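Local coordinates for DUF3856 domain-containing protein (Chlorobium tepidum, PDB 2HR2) that is of unknown function but adopts a TPR-like alpha-alpha superhelix, a fold that in its relatives often serves to bind partner proteins or peptides, at residues R20-A24 with G25-E29; C34-A37 with M38-H42; A104-S107 with R108-L112; P140-E143 with R144-V148; I150-I153 with A154-A158. One frame throughout, in Å; residues are numbered along the deposited sequence. Where two conformers were deposited one is given.

The five contacts follow one another along the chain, and none nests in or crosses another. All are local: contact 1 rounds a turn, the others lie along single helices. Contact 1 closes the tight turn between helix 4-24 and helix 27-41. Contact 2 lies further along helix 27-41, at its C-terminal end; the centres of contacts 1 and 2 are about 17 Å apart. Contact 3 lies in helix 97-114. Contact 4 starts helix 142-157, and contact 5 ends it. Contacts 3 and 4 touch: Tyr-106 packs on Met-145 and Val-148, which ties helix 97-114 to helix 142-157. Contacts 2 and 5 lie on opposite sides of the chain's centre, about 37 Å apart between their centres.

Contact 1: R20-A24 with G25-E29; sequences RQLVA and GEYDE
Gln-21 and Leu-22 meet Gly-25, Glu-26 and Tyr-27 at the turn between helix 4-24 and helix 27-41, an alpha-alpha hairpin of the TPR-like fold. A Schellman motif ends the first helix. Among the backbone bonds, Glu-26 N donates to Gln-21 O at 2.9 Å. Gly-25 N donates to Leu-22 O at 3.1 Å, from above the carbonyl plane. Gly-25 has the positive phi of the motif, 80°, and Glu-26 is the N-cap of the next helix.

The Gln-21 side chain runs extended beyond CG and crosses Glu-29 at about a right angle. Its NE2 lies 3.5 Å from Glu-29 CB, while its OE1 is hydrogen-bonded to Asn-33. With an alanine here, Asn-33 ND2 would probably lose this acceptor and a gap would open beside Glu-29 CB.

The apolar contact joins Leu-22 to Tyr-27. Leu-22 CD2 comes in at the ring edge, in plane, 4.0 Å from Tyr-27 CD1. Gly-25 O lies over one ring face, offset toward the rim. One water spans the turn: it donates to Leu-22 O at 2.8 Å and is hydrogen-bonded to Tyr-27 OH at 2.7 Å.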
loop_
_atom_site.group_PDB
_atom_site.type_symbol
_atom_site.label_atom_id
_atom_site.label_comp_id
_atom_site.label_asym_id
_atom_site.label_seq_id
_atom_site.Cartn_x
_atom_site.Cartn_y
_atom_site.Cartn_z
ATOM N N ARG A 20 -11.738 -4.747 -1.174
ATOM C CA ARG A 20 -12.460 -5.553 -2.160
ATOM C C ARG A 20 -12.455 -4.844 -3.514
ATOM O O ARG A 20 -12.346 -5.485 -4.561
ATOM C CB ARG A 20 -13.905 -5.842 -1.728
ATOM C CG ARG A 20 -14.020 -6.646 -0.443
ATOM C CD ARG A 20 -15.367 -7.353 -0.321
ATOM N NE ARG A 20 -16.510 -6.458 -0.497
ATOM C CZ ARG A 20 -16.992 -5.635 0.433
ATOM N NH1 ARG A 20 -16.426 -5.535 1.636
ATOM N NH2 ARG A 20 -18.038 -4.884 0.143
ATOM N N GLN A 21 -12.567 -3.520 -3.479
ATOM C CA GLN A 21 -12.564 -2.711 -4.693
ATOM C C GLN A 21 -11.206 -2.752 -5.414
ATOM O O GLN A 21 -11.165 -2.733 -6.638
ATOM C CB GLN A 21 -13.002 -1.283 -4.365
ATOM C CG GLN A 21 -14.483 -1.214 -4.038
ATOM C CD GLN A 21 -14.929 0.087 -3.386
ATOM O OE1 GLN A 21 -14.159 0.773 -2.705
ATOM N NE2 GLN A 21 -16.203 0.416 -3.575
ATOM N N LEU A 22 -10.106 -2.808 -4.664
ATOM C CA LEU A 22 -8.775 -2.924 -5.270
ATOM C C LEU A 22 -8.685 -4.228 -6.049
ATOM O O LEU A 22 -8.218 -4.243 -7.181
ATOM C CB LEU A 22 -7.660 -2.889 -4.225
ATOM C CG LEU A 22 -7.363 -1.561 -3.518
ATOM C CD1 LEU A 22 -6.411 -1.771 -2.339
ATOM C CD2 LEU A 22 -6.801 -0.526 -4.492
ATOM N N VAL A 23 -9.139 -5.319 -5.441
ATOM C CA VAL A 23 -9.148 -6.627 -6.099
ATOM C C VAL A 23 -9.984 -6.595 -7.379
ATOM O O VAL A 23 -9.613 -7.197 -8.380
ATOM C CB VAL A 23 -9.697 -7.733 -5.142
ATOM C CG1 VAL A 23 -10.078 -9.016 -5.892
ATOM C CG2 VAL A 23 -8.683 -8.024 -4.041
ATOM N N ALA A 24 -11.106 -5.880 -7.339
ATOM C CA ALA A 24 -12.010 -5.769 -8.486
ATOM C C ALA A 24 -11.568 -4.760 -9.547
ATOM O O ALA A 24 -12.189 -4.666 -10.593
ATOM C CB ALA A 24 -13.410 -5.408 -8.001
ATOM N N GLY A 25 -10.517 -3.997 -9.276
ATOM C CA GLY A 25 -10.031 -3.001 -10.217
ATOM C C GLY A 25 -10.808 -1.692 -10.214
ATOM O O GLY A 25 -10.665 -0.884 -11.130
ATOM N N GLU A 26 -11.634 -1.479 -9.192
ATOM C CA GLU A 26 -12.385 -0.239 -9.045
ATOM C C GLU A 26 -11.520 0.730 -8.246
ATOM O O GLU A 26 -11.809 1.025 -7.084
ATOM C CB GLU A 26 -13.699 -0.486 -8.306
ATOM C CG GLU A 26 -14.649 -1.419 -9.011
ATOM C CD GLU A 26 -15.984 -1.551 -8.295
ATOM O OE1 GLU A 26 -16.337 -0.665 -7.483
ATOM O OE2 GLU A 26 -16.699 -2.535 -8.565
ATOM N N TYR A 27 -10.467 1.230 -8.883
ATOM C CA TYR A 27 -9.486 2.074 -8.201
ATOM C C TYR A 27 -10.006 3.439 -7.752
ATOM O O TYR A 27 -9.603 3.930 -6.696
ATOM C CB TYR A 27 -8.230 2.234 -9.058
ATOM C CG TYR A 27 -7.577 0.918 -9.416
ATOM C CD1 TYR A 27 -7.218 0.009 -8.426
ATOM C CD2 TYR A 27 -7.287 0.596 -10.736
ATOM C CE1 TYR A 27 -6.618 -1.202 -8.737
ATOM C CE2 TYR A 27 -6.675 -0.612 -11.060
ATOM C CZ TYR A 27 -6.344 -1.508 -10.053
ATOM O OH TYR A 27 -5.737 -2.704 -10.350
ATOM N N ASP A 28 -10.883 4.051 -8.543
ATOM C CA ASP A 28 -11.487 5.336 -8.180
ATOM C C ASP A 28 -12.235 5.221 -6.851
ATOM O O ASP A 28 -12.069 6.052 -5.959
ATOM C CB ASP A 28 -12.493 5.808 -9.245
ATOM C CG ASP A 28 -11.831 6.253 -10.549
ATOM O OD1 ASP A 28 -10.841 7.009 -10.501
ATOM O OD2 ASP A 28 -12.329 5.881 -11.633
ATOM N N GLU A 29 -13.049 4.176 -6.725
ATOM C CA GLU A 29 -13.842 3.950 -5.510
ATOM C C GLU A 29 -12.953 3.565 -4.338
ATOM O O GLU A 29 -13.176 4.005 -3.216
ATOM C CB GLU A 29 -14.916 2.867 -5.701
ATOM C CG GLU A 29 -16.073 3.232 -6.639
ATOM C CD GLU A 29 -15.678 3.261 -8.121
ATOM O OE1 GLU A 29 -14.504 2.952 -8.439
ATOM O OE2 GLU A 29 -16.544 3.595 -8.966
HETATM O O HOH W 1 -6.458 -5.047 -9.186
#

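Contact 2: C34-A37 with M38-H42; sequences CRRA and MEISH
Arg-36 and Ile-40 are brought alongside each other by their torsions. Arg-36 CG lies anti to the backbone N (chi1 -172°), and the chain then bends at chi3. Ile-40 CG1 lies anti to its own carbonyl carbon instead. The two side chains run side by side and point the same way, one turn apart on the alpha-helix 27-41 of the TPR-like superhelix. Arg-36 NH1 comes within 3.7 Å of Ile-40 CD1, obliquely to the guanidinium. Arg-36 NH2 is hydrogen-bonded to Asn-33 OD1, one turn back, which anchors the end of the arginine.

The methyl of the selenomethionine Met-38 folds back along the helix, with CE 3.6 Å from Cys-34 O and 3.8 Å from Arg-35 CA. The same side chain packs on Asp-56, Cys-59 and His-60 of helix 52-69. Ala-37 and Ile-40 lie against helix 4-24 through Ala-14 and Ala-11. The segment is thus packed between two neighbouring helices.

The backbone keeps the i to i+4 pattern. Met-38, Glu-39, Ile-40 and Ser-41 donate to Cys-34, Arg-35, Arg-36 and Ala-37 in turn.

Near the helix end, Met-38 O is gripped by two donors, Ser-41 OG and His-42 N, with a third, weak bond from His-42 ND1. Ser-41 OG sits in the crowded position between its backbone N and carbonyl carbon (chi1 74°), which turns it back along the helix. It donates to Met-38 O at 2.8 Å. His-42 N reaches Met-38 O from the same face of the carbonyl plane, at 3.0 Å.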
loop_
_atom_site.group_PDB
_atom_site.type_symbol
_atom_site.label_atom_id
_atom_site.label_comp_id
_atom_site.label_asym_id
_atom_site.label_seq_id
_atom_site.Cartn_x
_atom_site.Cartn_y
_atom_site.Cartn_z
ATOM N N CYS A 34 -10.468 4.658 0.986
ATOM C CA CYS A 34 -9.276 4.723 1.835
ATOM C C CYS A 34 -9.179 6.072 2.526
ATOM O O CYS A 34 -8.884 6.139 3.717
ATOM C CB CYS A 34 -8.003 4.503 1.029
ATOM S SG CYS A 34 -7.810 2.836 0.421
ATOM N N ARG A 35 -9.407 7.145 1.773
ATOM C CA ARG A 35 -9.384 8.484 2.339
ATOM C C ARG A 35 -10.520 8.628 3.349
ATOM O O ARG A 35 -10.336 9.214 4.418
ATOM C CB ARG A 35 -9.535 9.552 1.260
ATOM C CG ARG A 35 -8.472 9.571 0.170
ATOM C CD ARG A 35 -8.749 10.743 -0.765
ATOM N NE ARG A 35 -8.300 10.542 -2.144
ATOM C CZ ARG A 35 -7.068 10.745 -2.608
ATOM N NH1 ARG A 35 -6.076 11.123 -1.808
ATOM N NH2 ARG A 35 -6.819 10.543 -3.898
ATOM N N ARG A 36 -11.688 8.085 3.011
ATOM C CA ARG A 36 -12.848 8.153 3.898
ATOM C C ARG A 36 -12.586 7.400 5.204
ATOM O O ARG A 36 -12.978 7.860 6.272
ATOM C CB ARG A 36 -14.102 7.614 3.207
ATOM C CG ARG A 36 -15.377 7.832 4.021
ATOM C CD ARG A 36 -16.646 7.591 3.206
ATOM N NE ARG A 36 -16.831 6.193 2.821
ATOM C CZ ARG A 36 -17.296 5.232 3.619
ATOM N NH1 ARG A 36 -17.614 5.477 4.883
ATOM N NH2 ARG A 36 -17.427 3.996 3.155
ATOM N N ALA A 37 -11.914 6.257 5.110
ATOM C CA ALA A 37 -11.583 5.458 6.288
ATOM C C ALA A 37 -10.698 6.235 7.262
ATOM O O ALA A 37 -10.902 6.163 8.474
ATOM C CB ALA A 37 -10.908 4.159 5.885
HETATM N N MSE A 38 -9.720 6.971 6.737
HETATM C CA MSE A 38 -8.847 7.793 7.578
HETATM C C MSE A 38 -9.578 8.989 8.162
HETATM O O MSE A 38 -9.380 9.326 9.328
HETATM C CB MSE A 38 -7.628 8.279 6.801
HETATM C CG MSE A 38 -6.619 7.180 6.545
HETATM SE SE MSE A 38 -5.019 7.761 5.543
HETATM C CE MSE A 38 -5.830 7.956 3.677
ATOM N N GLU A 39 -10.412 9.633 7.348
ATOM C CA GLU A 39 -11.197 10.772 7.803
ATOM C C GLU A 39 -12.030 10.381 9.023
ATOM O O GLU A 39 -12.097 11.133 9.997
ATOM C CB GLU A 39 -12.090 11.268 6.666
ATOM C CG GLU A 39 -12.849 12.564 6.953
ATOM C CD GLU A 39 -13.530 13.137 5.708
ATOM O OE1 GLU A 39 -13.427 12.518 4.620
ATOM O OE2 GLU A 39 -14.161 14.213 5.818
ATOM N N ILE A 40 -12.635 9.196 8.973
ATOM C CA ILE A 40 -13.440 8.680 10.076
ATOM C C ILE A 40 -12.576 8.334 11.286
ATOM O O ILE A 40 -12.933 8.659 12.415
ATOM C CB ILE A 40 -14.247 7.423 9.653
ATOM C CG1 ILE A 40 -15.304 7.791 8.611
ATOM C CG2 ILE A 40 -14.940 6.787 10.862
ATOM C CD1 ILE A 40 -15.961 6.605 7.937
ATOM N N SER A 41 -11.449 7.669 11.049
ATOM C CA SER A 41 -10.563 7.269 12.142
ATOM C C SER A 41 -10.035 8.466 12.931
ATOM O O SER A 41 -9.834 8.368 14.141
ATOM C CB SER A 41 -9.380 6.437 11.644
ATOM O OG SER A 41 -8.424 7.246 10.984
ATOM N N HIS A 42 -9.826 9.592 12.252
ATOM C CA HIS A 42 -9.331 10.801 12.918
ATOM C C HIS A 42 -10.409 11.663 13.594
ATOM O O HIS A 42 -10.091 12.727 14.113
ATOM C CB HIS A 42 -8.465 11.628 11.964
ATOM C CG HIS A 42 -7.206 10.930 11.558
ATOM N ND1 HIS A 42 -6.958 10.526 10.264
ATOM C CD2 HIS A 42 -6.147 10.513 12.291
ATOM C CE1 HIS A 42 -5.786 9.919 10.210
ATOM N NE2 HIS A 42 -5.275 9.894 11.428
#

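Contact 3: A104-S107 with R108-L112; sequences AVYS and RALAL
Ala-111 N donates to Ser-107 O at 2.9 Å, the shortest of the four backbone bonds between the two segments. The other three run from Arg-108 N to Ala-104 O, Ala-109 N to Val-105 O and Leu-110 N to Tyr-106 O. The last is nearly straight, with an angle of 168° at the hydrogen.

This is a regular i to i+4 alpha-helical ladder within helix 97-114, a helix of the TPR-like superhelix; the contact itself is largely buried. Helices 52-69, 73-90, 118-134 and 142-157 all pack against it.

The main side-chain contact is a CH-pi interaction between Tyr-106 and Leu-110. Leu-110 CG lies over one face of the Tyr-106 ring, 4.2 Å from its centroid and 14° off the ring normal. Leu-110 CD1 is closer to the rim, 3.6 Å from Tyr-106 CE2. The phenol reaches this place because its CG is anti to the backbone N (chi1 -178°), which carries the ring along the helix beside Leu-110.

The polar ends turn to other partners. Ser-107 OG is hydrogen-bonded to Ser-103 O, one turn earlier. Arg-108 extends from CG to NE, and its NE forms a salt bridge with Asp-81 OD1 on helix 73-90.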
loop_
_atom_site.group_PDB
_atom_site.type_symbol
_atom_site.label_atom_id
_atom_site.label_comp_id
_atom_site.label_asym_id
_atom_site.label_seq_id
_atom_site.Cartn_x
_atom_site.Cartn_y
_atom_site.Cartn_z
ATOM N N ALA A 104 3.147 -1.729 -0.602
ATOM C CA ALA A 104 3.606 -0.341 -0.575
ATOM C C ALA A 104 4.938 -0.151 -1.298
ATOM O O ALA A 104 5.139 0.855 -1.977
ATOM C CB ALA A 104 3.712 0.148 0.858
ATOM N N VAL A 105 5.842 -1.115 -1.145
ATOM C CA VAL A 105 7.147 -1.066 -1.806
ATOM C C VAL A 105 6.947 -1.199 -3.318
ATOM O O VAL A 105 7.600 -0.508 -4.099
ATOM C CB VAL A 105 8.097 -2.169 -1.260
ATOM C CG1 VAL A 105 9.425 -2.191 -1.995
ATOM C CG2 VAL A 105 8.357 -1.959 0.216
ATOM N N TYR A 106 6.034 -2.083 -3.714
ATOM C CA TYR A 106 5.710 -2.299 -5.116
ATOM C C TYR A 106 5.075 -1.054 -5.717
ATOM O O TYR A 106 5.453 -0.639 -6.809
ATOM C CB TYR A 106 4.784 -3.502 -5.242
ATOM C CG TYR A 106 4.411 -3.873 -6.656
ATOM C CD1 TYR A 106 5.371 -4.344 -7.546
ATOM C CD2 TYR A 106 3.092 -3.802 -7.087
ATOM C CE1 TYR A 106 5.030 -4.705 -8.838
ATOM C CE2 TYR A 106 2.748 -4.154 -8.369
ATOM C CZ TYR A 106 3.717 -4.608 -9.243
ATOM O OH TYR A 106 3.360 -4.972 -10.521
ATOM N N SER A 107 4.127 -0.453 -5.001
ATOM C CA SER A 107 3.495 0.791 -5.448
ATOM C C SER A 107 4.535 1.896 -5.644
ATOM O O SER A 107 4.467 2.655 -6.611
ATOM C CB SER A 107 2.438 1.263 -4.438
ATOM O OG SER A 107 1.329 0.382 -4.360
ATOM N N ARG A 108 5.493 1.981 -4.721
ATOM C CA ARG A 108 6.544 2.981 -4.806
ATOM C C ARG A 108 7.389 2.775 -6.053
ATOM O O ARG A 108 7.748 3.742 -6.724
ATOM C CB ARG A 108 7.433 2.947 -3.565
ATOM C CG ARG A 108 8.493 4.034 -3.570
ATOM C CD ARG A 108 9.098 4.253 -2.206
ATOM N NE ARG A 108 9.847 5.507 -2.192
ATOM C CZ ARG A 108 11.110 5.644 -2.574
ATOM N NH1 ARG A 108 11.816 4.619 -3.030
ATOM N NH2 ARG A 108 11.667 6.840 -2.513
ATOM N N ALA A 109 7.708 1.518 -6.354
ATOM C CA ALA A 109 8.488 1.195 -7.544
ATOM C C ALA A 109 7.732 1.606 -8.808
ATOM O O ALA A 109 8.305 2.242 -9.691
ATOM C CB ALA A 109 8.813 -0.284 -7.580
ATOM N N LEU A 110 6.445 1.255 -8.879
ATOM C CA LEU A 110 5.605 1.618 -10.024
ATOM C C LEU A 110 5.477 3.129 -10.174
ATOM O O LEU A 110 5.473 3.640 -11.290
ATOM C CB LEU A 110 4.200 1.026 -9.898
ATOM C CG LEU A 110 4.003 -0.491 -9.933
ATOM C CD1 LEU A 110 2.534 -0.830 -9.682
ATOM C CD2 LEU A 110 4.484 -1.088 -11.249
ATOM N N ALA A 111 5.361 3.833 -9.051
ATOM C CA ALA A 111 5.226 5.284 -9.063
ATOM C C ALA A 111 6.498 5.957 -9.565
ATOM O O ALA A 111 6.440 6.827 -10.430
ATOM C CB ALA A 111 4.864 5.796 -7.676
ATOM N N LEU A 112 7.641 5.552 -9.016
ATOM C CA LEU A 112 8.928 6.094 -9.439
ATOM C C LEU A 112 9.157 5.842 -10.922
ATOM O O LEU A 112 9.645 6.712 -11.637
ATOM C CB LEU A 112 10.069 5.465 -8.639
ATOM C CG LEU A 112 10.171 5.869 -7.168
ATOM C CD1 LEU A 112 11.088 4.922 -6.410
ATOM C CD2 LEU A 112 10.641 7.316 -7.033
#

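Contact 4: P140-E143 with R144-V148; sequences PGKE and RMMEV
Gly-141 O accepts from Met-145 N at 3.2 Å, in the carbonyl plane, and opens the run of i to i+4 bonds. Met-146 N to Lys-142 O and Glu-147 N to Glu-143 O follow. Gly-141 is the N-cap and has a positive phi of 79°, a value that suits a residue without a side chain.

The selenomethionine Met-145 bends at chi3 (-75°) and curls back over the first turn. Its CE lies 3.7 Å from Gly-141 O and 3.8 Å from Lys-142 CA.

The contact is the N-terminal start of helix 142-157, the last helix of the TPR-like superhelix. Met-145 packs on Ile-102 and Tyr-106 of helix 97-114. Lys-142 and Met-146 touch Ile-132 of helix 118-134.

Lys-142 and the selenomethionine Met-146 lie side by side and point the same way. Lys-142 CG stands between its backbone N and carbonyl carbon (chi1 63°), and the chain runs extended from there. Met-146 CE comes to 4.2 Å from Lys-142 CG and lies near Lys-142 O, at 3.4 Å. Glu-143 CG is 4.4 Å from the same Met-146 CE. Arg-144 CB touches Gly-141 O at 3.5 Å, while its side chain leads away; a glycerol, probably from the crystallisation liquor, is bound about 4 Å from it.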
loop_
_atom_site.group_PDB
_atom_site.type_symbol
_atom_site.label_atom_id
_atom_site.label_comp_id
_atom_site.label_asym_id
_atom_site.label_seq_id
_atom_site.Cartn_x
_atom_site.Cartn_y
_atom_site.Cartn_z
ATOM N N PRO A 140 -0.323 -13.471 -1.842
ATOM C CA PRO A 140 -1.166 -13.379 -3.036
ATOM C C PRO A 140 -0.693 -12.308 -3.997
ATOM O O PRO A 140 -0.302 -11.217 -3.571
ATOM C CB PRO A 140 -2.538 -13.001 -2.475
ATOM C CG PRO A 140 -2.543 -13.543 -1.105
ATOM C CD PRO A 140 -1.126 -13.417 -0.606
ATOM N N GLY A 141 -0.719 -12.633 -5.286
ATOM C CA GLY A 141 -0.291 -11.712 -6.335
ATOM C C GLY A 141 1.213 -11.617 -6.518
ATOM O O GLY A 141 1.687 -10.749 -7.251
ATOM N N LYS A 142 1.968 -12.507 -5.873
ATOM C CA LYS A 142 3.431 -12.486 -5.964
ATOM C C LYS A 142 3.946 -12.721 -7.376
ATOM O O LYS A 142 4.956 -12.148 -7.766
ATOM C CB LYS A 142 4.079 -13.506 -5.018
ATOM C CG LYS A 142 3.741 -14.970 -5.298
ATOM C CD LYS A 142 4.428 -15.894 -4.318
ATOM C CE LYS A 142 4.128 -17.340 -4.633
ATOM N NZ LYS A 142 4.966 -18.246 -3.808
ATOM N N GLU A 143 3.249 -13.548 -8.146
ATOM C CA GLU A 143 3.686 -13.862 -9.506
ATOM C C GLU A 143 3.562 -12.622 -10.388
ATOM O O GLU A 143 4.470 -12.313 -11.158
ATOM C CB GLU A 143 2.925 -15.048 -10.111
ATOM C CG GLU A 143 3.071 -16.363 -9.330
ATOM C CD GLU A 143 2.147 -16.486 -8.123
ATOM O OE1 GLU A 143 1.379 -15.537 -7.821
ATOM O OE2 GLU A 143 2.198 -17.551 -7.471
ATOM N N ARG A 144 2.447 -11.908 -10.254
ATOM C CA ARG A 144 2.216 -10.678 -11.003
ATOM C C ARG A 144 3.311 -9.661 -10.731
ATOM O O ARG A 144 3.869 -9.094 -11.660
ATOM C CB ARG A 144 0.872 -10.065 -10.606
ATOM C CG ARG A 144 0.556 -8.702 -11.227
ATOM C CD ARG A 144 -0.763 -8.148 -10.705
ATOM N NE ARG A 144 -1.879 -9.039 -11.007
ATOM C CZ ARG A 144 -2.515 -9.093 -12.178
ATOM N NH1 ARG A 144 -2.153 -8.316 -13.199
ATOM N NH2 ARG A 144 -3.515 -9.961 -12.345
HETATM N N MSE A 145 3.594 -9.434 -9.450
HETATM C CA MSE A 145 4.605 -8.468 -9.027
HETATM C C MSE A 145 6.018 -8.825 -9.483
HETATM O O MSE A 145 6.741 -7.973 -9.998
HETATM C CB MSE A 145 4.595 -8.305 -7.504
HETATM C CG MSE A 145 3.378 -7.578 -6.966
HETATM SE SE MSE A 145 3.476 -7.222 -5.037
HETATM C CE MSE A 145 3.120 -9.022 -4.357
HETATM N N MSE A 146 6.409 -10.079 -9.292
HETATM C CA MSE A 146 7.741 -10.518 -9.692
HETATM C C MSE A 146 7.977 -10.401 -11.186
HETATM O O MSE A 146 9.070 -10.030 -11.606
HETATM C CB MSE A 146 8.010 -11.950 -9.263
HETATM C CG MSE A 146 8.249 -12.106 -7.781
HETATM SE SE MSE A 146 8.629 -13.962 -7.336
HETATM C CE MSE A 146 6.980 -14.839 -7.941
ATOM N N GLU A 147 6.963 -10.717 -11.989
ATOM C CA GLU A 147 7.104 -10.615 -13.441
ATOM C C GLU A 147 7.268 -9.159 -13.878
ATOM O O GLU A 147 8.106 -8.857 -14.726
ATOM C CB GLU A 147 5.938 -11.283 -14.166
ATOM C CG GLU A 147 5.942 -11.032 -15.663
ATOM C CD GLU A 147 5.063 -11.989 -16.412
ATOM O OE1 GLU A 147 5.330 -13.202 -16.338
ATOM O OE2 GLU A 147 4.132 -11.526 -17.104
ATOM N N VAL A 148 6.475 -8.264 -13.300
ATOM C CA VAL A 148 6.603 -6.848 -13.605
ATOM C C VAL A 148 7.996 -6.371 -13.191
ATOM O O VAL A 148 8.680 -5.701 -13.958
ATOM C CB VAL A 148 5.512 -6.016 -12.897
ATOM C CG1 VAL A 148 5.833 -4.526 -12.926
ATOM C CG2 VAL A 148 4.166 -6.284 -13.537
#

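Contact 5: I150-I153 with A154-A158; sequences IDRI and AQLGA
Gln-155 CB lies over one face of the Arg-152 guanidinium, offset toward its rim. The guanidinium and the Gln-155 amide are turned steeply, with their planes 74° apart, and the two side chains cross at about a right angle. Arg-152 NH1 is 2.9 Å from Gln-155 OE1. On the NH2 side, Leu-156 CD2 approaches obliquely, 3.4 Å from Arg-152 NH2. Arg-152 reaches both residues because its chain folds at chi2 and chi3 (-53° and -51°), which doubles it back along its own helix.

The strongest polar partner of the arginine is Asp-113, whose OD2 forms a salt bridge with Arg-152 NE. Replacing Arg-152 by a leucine would probably leave the Asp-113 carboxylate without its charged mate and take away the flat group over which Gln-155 CB lies.

Gln-155 is extended beyond CG and runs past Asp-151 O, and Leu-156 CG lies beside Arg-152 O.

Alpha-helical bonds continue to Leu-156 in this last part of helix 142-157; those of Ala-158 are weak. Leu-156 N donates to Arg-152 O at 2.8 Å, nearly along the C=O axis, and Gln-155 N donates to Asp-151 O at 3.0 Å.

The site is at the C-terminal end of the TPR-like superhelix, on the surface. Arg-152 and Ile-153 pack on Phe-125 of helix 118-134, and Ile-153 and Leu-156 on Met-122. The salt bridge to Asp-113 ties the same turn to helix 97-114.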
loop_
_atom_site.group_PDB
_atom_site.type_symbol
_atom_site.label_atom_id
_atom_site.label_comp_id
_atom_site.label_asym_id
_atom_site.label_seq_id
_atom_site.Cartn_x
_atom_site.Cartn_y
_atom_site.Cartn_z
ATOM N N ILE A 150 10.850 -8.020 -12.791
ATOM C CA ILE A 150 11.939 -8.538 -13.607
ATOM C C ILE A 150 11.928 -7.949 -15.024
ATOM O O ILE A 150 12.990 -7.680 -15.581
ATOM C CB ILE A 150 11.975 -10.105 -13.610
ATOM C CG1 ILE A 150 13.401 -10.614 -13.776
ATOM C CG2 ILE A 150 11.039 -10.714 -14.646
ATOM C CD1 ILE A 150 14.227 -10.513 -12.508
ATOM N N ASP A 151 10.744 -7.735 -15.594
ATOM C CA ASP A 151 10.648 -7.153 -16.933
ATOM C C ASP A 151 11.119 -5.705 -16.943
ATOM O O ASP A 151 11.837 -5.303 -17.856
ATOM C CB ASP A 151 9.224 -7.254 -17.492
ATOM C CG ASP A 151 8.806 -8.694 -17.792
ATOM O OD1 ASP A 151 9.673 -9.594 -17.768
ATOM O OD2 ASP A 151 7.602 -8.922 -18.057
ATOM N N ARG A 152 10.736 -4.935 -15.925
ATOM C CA ARG A 152 11.147 -3.536 -15.813
ATOM C C ARG A 152 12.649 -3.386 -15.527
ATOM O O ARG A 152 13.308 -2.530 -16.125
ATOM C CB ARG A 152 10.317 -2.823 -14.733
ATOM C CG ARG A 152 8.835 -2.600 -15.080
ATOM C CD ARG A 152 8.635 -1.893 -16.417
ATOM N NE ARG A 152 9.426 -0.668 -16.520
ATOM C CZ ARG A 152 9.613 0.043 -17.628
ATOM N NH1 ARG A 152 9.088 -0.325 -18.789
ATOM N NH2 ARG A 152 10.359 1.134 -17.576
ATOM N N ILE A 153 13.186 -4.208 -14.623
ATOM C CA ILE A 153 14.621 -4.172 -14.333
ATOM C C ILE A 153 15.412 -4.388 -15.633
ATOM O O ILE A 153 16.436 -3.767 -15.830
ATOM C CB ILE A 153 15.035 -5.189 -13.233
ATOM C CG1 ILE A 153 14.539 -4.711 -11.866
ATOM C CG2 ILE A 153 16.564 -5.338 -13.162
ATOM C CD1 ILE A 153 14.703 -5.725 -10.752
ATOM N N ALA A 154 14.919 -5.229 -16.540
ATOM C CA ALA A 154 15.607 -5.469 -17.820
ATOM C C ALA A 154 15.433 -4.310 -18.812
ATOM O O ALA A 154 16.392 -3.903 -19.468
ATOM C CB ALA A 154 15.117 -6.766 -18.444
ATOM N N GLN A 155 14.210 -3.793 -18.922
ATOM C CA GLN A 155 13.906 -2.688 -19.844
ATOM C C GLN A 155 14.591 -1.382 -19.442
ATOM O O GLN A 155 15.061 -0.649 -20.310
ATOM C CB GLN A 155 12.390 -2.500 -19.973
ATOM C CG GLN A 155 11.718 -3.642 -20.738
ATOM C CD GLN A 155 10.217 -3.774 -20.476
ATOM O OE1 GLN A 155 9.604 -2.940 -19.812
ATOM N NE2 GLN A 155 9.627 -4.847 -20.991
ATOM N N LEU A 156 14.639 -1.094 -18.141
ATOM C CA LEU A 156 15.333 0.095 -17.628
ATOM C C LEU A 156 16.845 -0.030 -17.827
ATOM O O LEU A 156 17.516 0.962 -18.103
ATOM C CB LEU A 156 15.018 0.334 -16.146
ATOM C CG LEU A 156 13.585 0.779 -15.823
ATOM C CD1 LEU A 156 13.273 0.654 -14.325
ATOM C CD2 LEU A 156 13.330 2.201 -16.322
ATOM N N GLY A 157 17.371 -1.249 -17.687
ATOM C CA GLY A 157 18.797 -1.525 -17.893
ATOM C C GLY A 157 19.228 -1.416 -19.350
ATOM O O GLY A 157 20.414 -1.237 -19.631
ATOM N N ALA A 158 18.263 -1.538 -20.269
ATOM C CA ALA A 158 18.493 -1.415 -21.713
ATOM C C ALA A 158 17.833 -0.138 -22.232
ATOM O O ALA A 158 18.461 0.922 -22.284
ATOM C CB ALA A 158 17.931 -2.630 -22.445
#